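PDB 5IIP: glycine betaine/carnitine/choline ABC transporter%2C ATP-binding protein%2C putative from Staphylococcus aureus, which probably serves as the ATP-binding subunit of the OpuC osmolyte uptake transporter, whose CBS domains probably sense c-di-AMP, a second messenger that inhibits OpuC. Local coordinates for residues Gly39-Ala51 and Gln135-Val147. Sequence-based numbering, arbitrary orientation.
Sequences GVMIKPITIQAEA and QRLVGLITRANVV
Ile-42 and Leu-140 face each other as an antiparallel hydrogen-bonded pair, a single bridge with both backbone bonds made. Ile-42 N gives to Leu-140 O at 3.0 Å, nearly straight at 168°; the return bond, from Leu-140 N to Ile-42 O, is 2.8 Å long but more bent, at 141°. Apolar side chains fill in around this pair. Met-41 lays its CB 3.7 Å from CG2 of Ile-141, and with CG between the backbone N and carbonyl carbon (chi1 75°) its extended chain runs back over Gly-139. There Met-41 SD sits 3.8 Å from Gly-139 CA, and the Met-41 and Val-138 side chains cross at about a right angle. Farther along, the Pro-44 ring slides past Leu-137 in the opposite direction, Pro-44 CG 3.9 Å from Leu-137 CD1, while Pro-44 CB meets Leu-140 CB. Thr-46 and Leu-137 then touch tip to tip, Thr-46 CG2 to Leu-137 CD2 at 3.6 Å. Behind this first shell, a classic beta bulge sets Val-138 and Gly-139 opposite Val-130 of strand 127-131, and Leu-140 also packs on Phe-69 of strand 67-71. Backbone bonds of Gln-135 with Leu-77 and Leu-137 with Asn-75 further tie the two CBS motifs. Between 39-51 and 135-147 themselves, the polar link is the two backbone bonds of one bridge, and the rest is mainly apolar contact.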
loop_
_atom_site.group_PDB
_atom_site.type_symbol
_atom_site.label_atom_id
_atom_site.label_comp_id
_atom_site.label_asym_id
_atom_site.label_seq_id
_atom_site.Cartn_x
_atom_site.Cartn_y
_atom_site.Cartn_z
ATOM N N GLY D 39 -15.303 -4.784 -15.257
ATOM C CA GLY D 39 -16.438 -4.423 -16.078
ATOM C C GLY D 39 -17.156 -3.174 -15.615
ATOM O O GLY D 39 -17.949 -2.609 -16.328
ATOM N N VAL D 40 -16.867 -2.752 -14.393
ATOM C CA VAL D 40 -17.422 -1.538 -13.806
ATOM C C VAL D 40 -16.367 -0.435 -13.604
ATOM O O VAL D 40 -16.613 0.601 -13.007
ATOM N N MET D 41 -15.189 -0.721 -14.092
ATOM C CA MET D 41 -14.045 0.146 -13.982
ATOM C C MET D 41 -14.020 1.297 -14.937
ATOM O O MET D 41 -14.770 1.353 -15.882
ATOM C CB MET D 41 -12.787 -0.654 -14.210
ATOM C CG MET D 41 -12.540 -1.025 -15.649
ATOM S SD MET D 41 -11.452 -2.400 -15.876
ATOM C CE MET D 41 -11.275 -2.353 -17.638
ATOM N N ILE D 42 -13.101 2.195 -14.682
ATOM C CA ILE D 42 -12.906 3.341 -15.501
ATOM C C ILE D 42 -11.448 3.460 -15.847
ATOM O O ILE D 42 -10.630 2.826 -15.258
ATOM C CB ILE D 42 -13.339 4.578 -14.782
ATOM C CG1 ILE D 42 -12.659 4.643 -13.461
ATOM C CG2 ILE D 42 -14.819 4.537 -14.588
ATOM C CD1 ILE D 42 -12.592 6.024 -12.924
ATOM N N LYS D 43 -11.130 4.282 -16.817
ATOM C CA LYS D 43 -9.763 4.461 -17.220
ATOM C C LYS D 43 -8.908 5.230 -16.240
ATOM O O LYS D 43 -9.320 6.228 -15.685
ATOM C CB LYS D 43 -9.697 5.138 -18.574
ATOM C CG LYS D 43 -9.685 4.168 -19.707
ATOM C CD LYS D 43 -9.503 4.896 -20.996
ATOM C CE LYS D 43 -8.260 5.736 -20.982
ATOM N NZ LYS D 43 -7.488 5.529 -22.225
ATOM N N PRO D 44 -7.682 4.788 -16.043
ATOM C CA PRO D 44 -6.773 5.467 -15.135
ATOM C C PRO D 44 -5.891 6.500 -15.763
ATOM O O PRO D 44 -5.631 6.466 -16.924
ATOM C CB PRO D 44 -5.920 4.340 -14.592
ATOM C CG PRO D 44 -6.172 3.177 -15.432
ATOM C CD PRO D 44 -7.144 3.511 -16.487
ATOM N N ILE D 45 -5.423 7.406 -14.939
ATOM C CA ILE D 45 -4.530 8.458 -15.335
ATOM C C ILE D 45 -3.152 7.993 -14.977
ATOM O O ILE D 45 -2.916 7.572 -13.873
ATOM C CB ILE D 45 -4.819 9.731 -14.565
ATOM C CG1 ILE D 45 -6.256 10.138 -14.784
ATOM C CG2 ILE D 45 -3.873 10.832 -14.975
ATOM C CD1 ILE D 45 -6.542 10.650 -16.166
ATOM N N THR D 46 -2.234 8.070 -15.915
ATOM C CA THR D 46 -0.926 7.561 -15.687
ATOM C C THR D 46 0.156 8.499 -15.999
ATOM O O THR D 46 -0.067 9.549 -16.525
ATOM C CB THR D 46 -0.679 6.316 -16.523
ATOM O OG1 THR D 46 -0.761 6.632 -17.899
ATOM C CG2 THR D 46 -1.673 5.318 -16.245
ATOM N N ILE D 47 1.340 8.073 -15.616
ATOM C CA ILE D 47 2.554 8.786 -15.871
ATOM C C ILE D 47 3.637 7.775 -16.127
ATOM O O ILE D 47 3.668 6.764 -15.494
ATOM C CB ILE D 47 2.944 9.719 -14.726
ATOM C CG1 ILE D 47 3.951 10.721 -15.219
ATOM C CG2 ILE D 47 3.521 8.980 -13.554
ATOM C CD1 ILE D 47 4.335 11.757 -14.223
ATOM N N GLN D 48 4.517 8.060 -17.055
ATOM C CA GLN D 48 5.592 7.160 -17.351
ATOM C C GLN D 48 6.620 7.253 -16.266
ATOM O O GLN D 48 6.738 8.246 -15.626
ATOM C CB GLN D 48 6.146 7.422 -18.726
ATOM C CG GLN D 48 5.119 7.277 -19.794
ATOM C CD GLN D 48 4.919 5.871 -20.249
ATOM O OE1 GLN D 48 5.840 5.121 -20.362
ATOM N NE2 GLN D 48 3.719 5.535 -20.558
ATOM N N ALA D 49 7.359 6.191 -16.062
ATOM C CA ALA D 49 8.367 6.110 -15.016
ATOM C C ALA D 49 9.532 7.057 -15.117
ATOM O O ALA D 49 10.110 7.418 -14.141
ATOM C CB ALA D 49 8.873 4.701 -14.892
ATOM N N GLU D 50 9.875 7.434 -16.322
ATOM C CA GLU D 50 10.989 8.307 -16.553
ATOM C C GLU D 50 10.699 9.747 -16.291
ATOM O O GLU D 50 11.587 10.552 -16.237
ATOM C CB GLU D 50 11.477 8.138 -17.960
ATOM C CG GLU D 50 11.823 6.712 -18.299
ATOM C CD GLU D 50 10.630 5.895 -18.693
ATOM O OE1 GLU D 50 9.526 6.420 -18.684
ATOM O OE2 GLU D 50 10.792 4.725 -19.019
ATOM N N ALA D 51 9.439 10.057 -16.115
ATOM C CA ALA D 51 9.011 11.405 -15.886
ATOM C C ALA D 51 9.348 11.900 -14.507
ATOM O O ALA D 51 9.814 11.169 -13.685
ATOM C CB ALA D 51 7.562 11.548 -16.183
ATOM N N GLN D 135 0.282 -8.213 -15.477
ATOM C CA GLN D 135 0.562 -7.133 -14.566
ATOM C C GLN D 135 0.485 -5.810 -15.250
ATOM O O GLN D 135 1.121 -4.884 -14.855
ATOM N N ARG D 136 -0.348 -5.749 -16.270
ATOM C CA ARG D 136 -0.546 -4.566 -17.064
ATOM C C ARG D 136 -1.800 -3.826 -16.645
ATOM O O ARG D 136 -2.848 -4.403 -16.525
ATOM C CB ARG D 136 -0.609 -4.959 -18.525
ATOM C CG ARG D 136 0.702 -5.464 -19.052
ATOM N N LEU D 137 -1.656 -2.531 -16.435
ATOM C CA LEU D 137 -2.745 -1.691 -15.979
ATOM C C LEU D 137 -3.738 -1.387 -17.049
ATOM O O LEU D 137 -3.435 -0.747 -18.023
ATOM C CB LEU D 137 -2.181 -0.374 -15.467
ATOM C CG LEU D 137 -3.129 0.737 -15.134
ATOM C CD1 LEU D 137 -3.918 0.451 -13.893
ATOM C CD2 LEU D 137 -2.358 1.989 -14.932
ATOM N N VAL D 138 -4.943 -1.874 -16.866
ATOM C CA VAL D 138 -5.965 -1.662 -17.838
ATOM C C VAL D 138 -7.149 -0.863 -17.325
ATOM O O VAL D 138 -7.893 -0.312 -18.095
ATOM C CB VAL D 138 -6.449 -3.003 -18.301
ATOM C CG1 VAL D 138 -6.956 -3.766 -17.120
ATOM C CG2 VAL D 138 -7.518 -2.848 -19.338
ATOM N N GLY D 139 -7.321 -0.815 -16.026
ATOM C CA GLY D 139 -8.428 -0.106 -15.454
ATOM C C GLY D 139 -8.322 0.285 -14.010
ATOM O O GLY D 139 -7.407 -0.070 -13.337
ATOM N N LEU D 140 -9.301 1.030 -13.544
ATOM C CA LEU D 140 -9.354 1.457 -12.169
ATOM C C LEU D 140 -10.713 1.387 -11.516
ATOM O O LEU D 140 -11.705 1.789 -12.089
ATOM C CB LEU D 140 -8.890 2.898 -12.070
ATOM C CG LEU D 140 -8.917 3.487 -10.681
ATOM C CD1 LEU D 140 -7.823 2.839 -9.897
ATOM C CD2 LEU D 140 -8.734 4.977 -10.700
ATOM N N ILE D 141 -10.756 0.900 -10.291
ATOM C CA ILE D 141 -11.988 0.900 -9.559
ATOM C C ILE D 141 -11.786 1.681 -8.287
ATOM O O ILE D 141 -10.910 1.423 -7.551
ATOM C CB ILE D 141 -12.515 -0.502 -9.294
ATOM C CG1 ILE D 141 -11.692 -1.195 -8.275
ATOM C CG2 ILE D 141 -12.509 -1.302 -10.566
ATOM C CD1 ILE D 141 -12.068 -2.645 -8.102
ATOM N N THR D 142 -12.609 2.662 -8.051
ATOM C CA THR D 142 -12.491 3.464 -6.864
ATOM C C THR D 142 -13.414 2.981 -5.780
ATOM O O THR D 142 -14.393 2.356 -6.049
ATOM C CB THR D 142 -12.828 4.927 -7.152
ATOM O OG1 THR D 142 -14.185 5.041 -7.509
ATOM C CG2 THR D 142 -12.020 5.439 -8.276
ATOM N N ARG D 143 -13.086 3.273 -4.549
ATOM C CA ARG D 143 -13.924 2.899 -3.452
ATOM C C ARG D 143 -15.244 3.626 -3.551
ATOM O O ARG D 143 -16.267 3.115 -3.199
ATOM C CB ARG D 143 -13.254 3.179 -2.136
ATOM C CG ARG D 143 -13.990 2.586 -0.962
ATOM C CD ARG D 143 -13.289 2.830 0.338
ATOM N NE ARG D 143 -14.038 2.326 1.445
ATOM C CZ ARG D 143 -15.125 2.893 1.893
ATOM N NH1 ARG D 143 -15.593 3.967 1.340
ATOM N NH2 ARG D 143 -15.745 2.364 2.888
ATOM N N ALA D 144 -15.205 4.848 -4.038
ATOM C CA ALA D 144 -16.393 5.659 -4.160
ATOM C C ALA D 144 -17.362 5.073 -5.101
ATOM O O ALA D 144 -18.538 5.129 -4.892
ATOM C CB ALA D 144 -16.054 7.057 -4.577
ATOM N N ASN D 145 -16.860 4.531 -6.174
ATOM C CA ASN D 145 -17.710 3.901 -7.149
ATOM C C ASN D 145 -18.408 2.646 -6.675
ATOM O O ASN D 145 -19.508 2.385 -7.045
ATOM C CB ASN D 145 -16.938 3.639 -8.416
ATOM C CG ASN D 145 -16.675 4.884 -9.168
ATOM O OD1 ASN D 145 -17.418 5.827 -9.069
ATOM N ND2 ASN D 145 -15.615 4.895 -9.907
ATOM N N VAL D 146 -17.723 1.857 -5.879
ATOM C CA VAL D 146 -18.265 0.630 -5.344
ATOM C C VAL D 146 -19.426 0.935 -4.430
ATOM O O VAL D 146 -20.394 0.244 -4.438
ATOM C CB VAL D 146 -17.190 -0.186 -4.644
ATOM C CG1 VAL D 146 -17.783 -1.361 -3.914
ATOM C CG2 VAL D 146 -16.166 -0.642 -5.636
ATOM N N VAL D 147 -19.303 1.978 -3.632
ATOM C CA VAL D 147 -20.355 2.388 -2.741
ATOM C C VAL D 147 -21.562 2.838 -3.510
ATOM O O VAL D 147 -22.652 2.485 -3.188
ATOM C CB VAL D 147 -19.893 3.539 -1.840
ATOM C CG1 VAL D 147 -21.008 4.047 -0.983
ATOM C CG2 VAL D 147 -18.743 3.143 -0.964
#